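Local coordinates for protein yahD a copper inducible hydrolase (Lactococcus lactis subsp. lactis, PDB 3OG9) that is probably a hydrolase of the alpha/beta-hydrolase fold, is induced by copper, and binds D-malate in the pocket of its presumed active site, at residues I131-M136 with H191-E196; Y156-M161 with I184-L189. All blocks are in the same frame, centred on the assembly; numbering follows the deposited sequence. Where two conformers were deposited one is given.

Contact 1 of 2, residues I131-M136 with H191-E196; sequences IAFHGM and HQLTQE. Unlike the reference sequence in segment 191-196: Thr194 (reference Met). With MLT (D-malate), chain C.
His134 and His191 meet chiefly through the backbone of one and the ring of the other: the carbonyl O of His134 lies 3.5 Å from CE1 of His191, approaching that ring obliquely. ND1 of His191 is 4.0 Å from CB of His134. The two imidazole planes are inclined at 51°, neither stacked nor edge-to-face. The carbonyl carbon of His191 sits above one face of the His134 ring, offset toward its rim. NE2 of His134 is 3.4 Å from O of Gln192, but its clear hydrogen-bond partner is Glu197 OE1. Histidine suits this place by giving the 191-192 backbone a flat surface to lie on and the carboxylate a nitrogen. With an alanine here, Glu197 would probably lose its mate and a gap would open beneath the 191-192 backbone. CD1 of Leu193 presses on Phe133, 3.3 Å from its CG and 3.4 Å from its CB; chi1 of -175° swings CG toward the Phe133 side and chi2 of 72° sets CD1 against the base of the ring.

The NE2 end of the His191 ring reaches the ligand. NE2 is hydrogen-bonded to Ser110 OG and makes a second, weak bond of 3.1 Å to O4 of D-malate, while SD of Met136 lies 3.9 Å from malate C2. Ser110 on NE2 and Asp160 on ND1 are consistent with the Ser-His-Asp triad of an alpha/beta hydrolase, with Ser110 at a probable nucleophile elbow. In a second shell, Asn114 OD1 holds the backbone N of Met136, and the hydroxyl of Tyr109 bonds to both His191 O and Leu193 N. Thr194 is the N-cap of helix 195-208, its OG1 bonded to Glu197 N. That helix covers Phe133 through Glu197 and Ala201, and strand 129-133 runs between parallel strands 105-109 and 151-156.

Contact 2 of 2, residues Y156-M161 with I184-L189; sequences YAPNDM and IYESSL
At their C-terminal ends two neighbouring parallel strands, 151-156 and 181-186, run out into loops, and this contact joins them there. Tyr156 supplies both bonds of the last parallel bridge, straddling Glu186: its N donates to Tyr185 O at 2.9 Å, and its O accepts from Ser187 N, also at 2.9 Å. The same oxygen receives a CA-H...O contact from Glu186.

Beyond the bridge the two segments stay close. CB of Ala157 lies 3.3 Å from Ser187 O and 3.5 Å from Ser187 OG, a distance that suits the smallest side chain with a CB. Pro158 fits the second position of the type I turn from Ala157 to Asp160, where its ring fixes the required phi. It crosses the extended Glu186 side chain at about a right angle, with CG 3.3 Å from OE2. Asn159 then reaches across with both ends of its amide. ND2 donates to Ser188 O at 3.3 Å, coming in above the carbonyl plane rather than on a lone pair, while OD1 accepts from Gly190 N; a chi1 of 56°, placing CG between the backbone N and the carbonyl carbon, serves this double grip.

The turn closes with Asp160 N bonded to Ala157 O, and the carboxylate of Asp160 is held by Ile162 N at OD1 and by His191 ND1 at OD2. An acid on the loop after strand 151-156, the sixth of the seven, bonded to a histidine, is consistent with the Ser-His-Asp triad of alpha/beta hydrolases.

How the contacts relate
The centres of the two contacts lie about 8 Å apart, both at the C-terminal ends of the strands of one sheet, where 129-133, 151-156 and 181-186 lie side by side. Along the chain contact 2 is nested in the loop closed by contact 1: its segments 156-161 and 184-189 fall between 131-136 and 191-196, and strand 181-186 is followed by helix 195-208. They touch through CE1 of His134 against OG of Ser187, and are joined by a probable hydrogen bond of 2.8 Å from His191 ND1 to Asp160 OD2. Contact 2 sets the probable acid behind His191, the likely catalytic histidine, which in contact 1 meets the malate.

Contact 1 of 2, residues I131-M136 with H191-E196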
# COMPACT_ATOMS: atom_id res chain seq x y z
N ILE A 131 0.35 -1.98 5.96
CA ILE A 131 -1.06 -1.94 6.29
C ILE A 131 -1.74 -1.65 4.96
O ILE A 131 -1.57 -0.55 4.40
CB ILE A 131 -1.34 -0.82 7.33
CG1 ILE A 131 -0.66 -1.20 8.66
CG2 ILE A 131 -2.88 -0.61 7.56
CD1 ILE A 131 -0.68 -0.16 9.75
N ALA A 132 -2.48 -2.64 4.45
CA ALA A 132 -3.12 -2.50 3.11
C ALA A 132 -4.63 -2.55 3.28
O ALA A 132 -5.16 -3.61 3.59
CB ALA A 132 -2.70 -3.64 2.19
N PHE A 133 -5.31 -1.43 3.08
CA PHE A 133 -6.78 -1.42 3.12
C PHE A 133 -7.37 -1.70 1.76
O PHE A 133 -7.11 -0.97 0.80
CB PHE A 133 -7.32 -0.10 3.65
CG PHE A 133 -6.83 0.26 5.04
CD1 PHE A 133 -7.26 -0.46 6.16
CD2 PHE A 133 -5.96 1.35 5.24
CE1 PHE A 133 -6.80 -0.11 7.47
CE2 PHE A 133 -5.51 1.70 6.55
CZ PHE A 133 -5.92 0.98 7.64
N HIS A 134 -8.15 -2.78 1.69
CA HIS A 134 -8.82 -3.21 0.46
C HIS A 134 -7.88 -3.39 -0.73
O HIS A 134 -8.16 -2.93 -1.86
CB HIS A 134 -10.01 -2.27 0.16
CG HIS A 134 -10.97 -2.24 1.30
ND1 HIS A 134 -11.74 -3.33 1.63
CD2 HIS A 134 -11.18 -1.32 2.26
CE1 HIS A 134 -12.41 -3.07 2.74
NE2 HIS A 134 -12.09 -1.85 3.14
N GLY A 135 -6.79 -4.11 -0.45
CA GLY A 135 -5.81 -4.46 -1.45
C GLY A 135 -6.17 -5.76 -2.19
O GLY A 135 -7.10 -6.52 -1.81
N MET A 136 -5.38 -6.04 -3.23
CA MET A 136 -5.60 -7.20 -4.06
C MET A 136 -4.32 -7.59 -4.76
O MET A 136 -3.36 -6.83 -4.76
CB MET A 136 -6.66 -6.88 -5.12
CG MET A 136 -6.21 -5.86 -6.20
SD MET A 136 -7.63 -5.22 -7.10
CE MET A 136 -8.35 -6.72 -7.65
N HIS A 191 -15.84 -1.87 -1.02
CA HIS A 191 -14.50 -1.27 -1.24
C HIS A 191 -14.21 -0.06 -0.36
O HIS A 191 -13.05 0.42 -0.29
CB HIS A 191 -14.32 -0.88 -2.72
CG HIS A 191 -12.90 -0.86 -3.19
ND1 HIS A 191 -12.10 -1.98 -3.18
CD2 HIS A 191 -12.16 0.13 -3.75
CE1 HIS A 191 -10.91 -1.67 -3.67
NE2 HIS A 191 -10.92 -0.39 -4.03
N GLN A 192 -15.25 0.45 0.31
CA GLN A 192 -15.10 1.68 1.11
C GLN A 192 -14.22 1.48 2.36
O GLN A 192 -14.44 0.55 3.14
CB GLN A 192 -16.48 2.13 1.57
CG GLN A 192 -16.52 3.43 2.37
CD GLN A 192 -17.94 3.97 2.43
OE1 GLN A 192 -18.71 3.61 3.33
NE2 GLN A 192 -18.31 4.79 1.45
N LEU A 193 -13.28 2.40 2.58
CA LEU A 193 -12.50 2.41 3.82
C LEU A 193 -13.38 2.76 5.05
O LEU A 193 -14.07 3.78 5.07
CB LEU A 193 -11.35 3.40 3.69
CG LEU A 193 -10.37 3.44 4.87
CD1 LEU A 193 -9.55 2.16 4.81
CD2 LEU A 193 -9.46 4.68 4.80
N THR A 194 -13.36 1.91 6.08
CA THR A 194 -14.23 2.13 7.24
C THR A 194 -13.46 2.57 8.46
O THR A 194 -12.24 2.26 8.63
CB THR A 194 -14.98 0.83 7.64
OG1 THR A 194 -14.02 -0.06 8.19
CG2 THR A 194 -15.67 0.18 6.44
N GLN A 195 -14.16 3.30 9.33
CA GLN A 195 -13.57 3.75 10.60
C GLN A 195 -13.09 2.56 11.41
O GLN A 195 -12.08 2.64 12.12
CB GLN A 195 -14.58 4.62 11.41
CG GLN A 195 -14.85 5.99 10.68
CD GLN A 195 -15.90 6.92 11.33
OE1 GLN A 195 -16.92 7.28 10.70
NE2 GLN A 195 -15.62 7.36 12.54
N GLU A 196 -13.83 1.46 11.34
CA GLU A 196 -13.54 0.28 12.15
C GLU A 196 -12.27 -0.41 11.65
O GLU A 196 -11.47 -0.92 12.45
CB GLU A 196 -14.71 -0.72 12.14
CG GLU A 196 -15.99 -0.19 12.84
CD GLU A 196 -16.83 0.80 11.99
OE1 GLU A 196 -16.53 1.04 10.79
OE2 GLU A 196 -17.82 1.35 12.54
C1 MLT C . -6.17 -0.86 -8.94
O1 MLT C . -6.09 -0.22 -10.03
O2 MLT C . -5.21 -0.88 -8.14
C2 MLT C . -7.44 -1.62 -8.60
O3 MLT C . -8.39 -1.56 -9.65
C3 MLT C . -8.05 -1.13 -7.29
C4 MLT C . -8.58 0.28 -7.36
O4 MLT C . -9.63 0.53 -6.71
O5 MLT C . -8.04 1.21 -8.00

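Contact 2 of 2, residues Y156-M161 with I184-L189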
# COMPACT_ATOMS: atom_id res chain seq x y z
N TYR A 156 -10.40 -6.79 4.02
CA TYR A 156 -11.15 -7.30 2.90
C TYR A 156 -12.64 -7.15 3.27
O TYR A 156 -12.99 -7.28 4.45
CB TYR A 156 -10.76 -8.78 2.73
CG TYR A 156 -11.63 -9.56 1.82
CD1 TYR A 156 -11.56 -9.39 0.43
CD2 TYR A 156 -12.57 -10.47 2.34
CE1 TYR A 156 -12.40 -10.11 -0.43
CE2 TYR A 156 -13.39 -11.21 1.49
CZ TYR A 156 -13.31 -11.02 0.12
OH TYR A 156 -14.15 -11.74 -0.73
N ALA A 157 -13.50 -6.86 2.30
CA ALA A 157 -14.94 -7.01 2.55
C ALA A 157 -15.53 -8.04 1.57
O ALA A 157 -15.18 -8.02 0.40
CB ALA A 157 -15.67 -5.66 2.41
N PRO A 158 -16.44 -8.91 2.02
CA PRO A 158 -16.94 -9.93 1.07
C PRO A 158 -18.01 -9.33 0.12
O PRO A 158 -18.42 -10.00 -0.83
CB PRO A 158 -17.51 -11.03 1.98
CG PRO A 158 -17.92 -10.31 3.25
CD PRO A 158 -17.25 -8.93 3.26
N ASN A 159 -18.43 -8.10 0.35
CA ASN A 159 -19.28 -7.40 -0.60
C ASN A 159 -18.52 -6.38 -1.47
O ASN A 159 -19.13 -5.55 -2.16
CB ASN A 159 -20.48 -6.75 0.10
CG ASN A 159 -20.09 -5.79 1.24
OD1 ASN A 159 -18.97 -5.80 1.76
ND2 ASN A 159 -21.06 -4.95 1.64
N ASP A 160 -17.19 -6.47 -1.47
CA ASP A 160 -16.38 -5.64 -2.34
C ASP A 160 -16.46 -6.15 -3.77
O ASP A 160 -15.91 -7.20 -4.09
CB ASP A 160 -14.92 -5.65 -1.84
CG ASP A 160 -14.06 -4.62 -2.53
OD1 ASP A 160 -14.43 -4.18 -3.64
OD2 ASP A 160 -12.99 -4.30 -2.00
N MET A 161 -17.14 -5.40 -4.64
CA MET A 161 -17.27 -5.79 -6.05
C MET A 161 -15.90 -5.75 -6.74
O MET A 161 -15.68 -6.46 -7.73
N ILE A 184 -5.74 -10.41 9.16
CA ILE A 184 -6.82 -10.10 8.22
C ILE A 184 -8.01 -9.49 8.94
O ILE A 184 -8.59 -10.14 9.82
CB ILE A 184 -7.28 -11.38 7.42
CG1 ILE A 184 -6.08 -12.16 6.83
CG2 ILE A 184 -8.33 -11.03 6.37
CD1 ILE A 184 -5.22 -11.35 5.88
N TYR A 185 -8.41 -8.28 8.53
CA TYR A 185 -9.59 -7.63 9.09
C TYR A 185 -10.74 -7.64 8.07
O TYR A 185 -10.55 -7.21 6.92
CB TYR A 185 -9.30 -6.18 9.51
CG TYR A 185 -10.54 -5.54 10.10
CD1 TYR A 185 -10.84 -5.70 11.47
CD2 TYR A 185 -11.45 -4.87 9.30
CE1 TYR A 185 -12.00 -5.13 12.03
CE2 TYR A 185 -12.62 -4.31 9.84
CZ TYR A 185 -12.88 -4.45 11.19
OH TYR A 185 -14.03 -3.91 11.69
N GLU A 186 -11.91 -8.10 8.48
CA GLU A 186 -13.07 -8.20 7.59
C GLU A 186 -14.02 -7.02 7.85
O GLU A 186 -14.53 -6.89 8.96
CB GLU A 186 -13.80 -9.55 7.76
CG GLU A 186 -14.89 -9.79 6.67
CD GLU A 186 -15.75 -11.05 6.84
OE1 GLU A 186 -15.29 -12.07 7.42
OE2 GLU A 186 -16.90 -11.02 6.36
N SER A 187 -14.17 -6.12 6.86
CA SER A 187 -15.11 -4.97 6.95
C SER A 187 -16.42 -5.29 6.21
O SER A 187 -16.52 -6.33 5.58
CB SER A 187 -14.47 -3.70 6.40
OG SER A 187 -14.22 -3.84 5.00
N SER A 188 -17.42 -4.42 6.33
CA SER A 188 -18.75 -4.73 5.77
C SER A 188 -19.29 -3.65 4.84
O SER A 188 -20.50 -3.61 4.57
CB SER A 188 -19.77 -4.98 6.91
OG SER A 188 -19.89 -3.83 7.72
N LEU A 189 -18.42 -2.79 4.35
CA LEU A 189 -18.85 -1.74 3.43
C LEU A 189 -18.26 -1.83 2.02
O LEU A 189 -17.98 -0.82 1.42
CB LEU A 189 -18.72 -0.36 4.06
CG LEU A 189 -20.07 -0.25 4.80
CD1 LEU A 189 -19.96 -0.18 6.30
CD2 LEU A 189 -21.12 0.71 4.20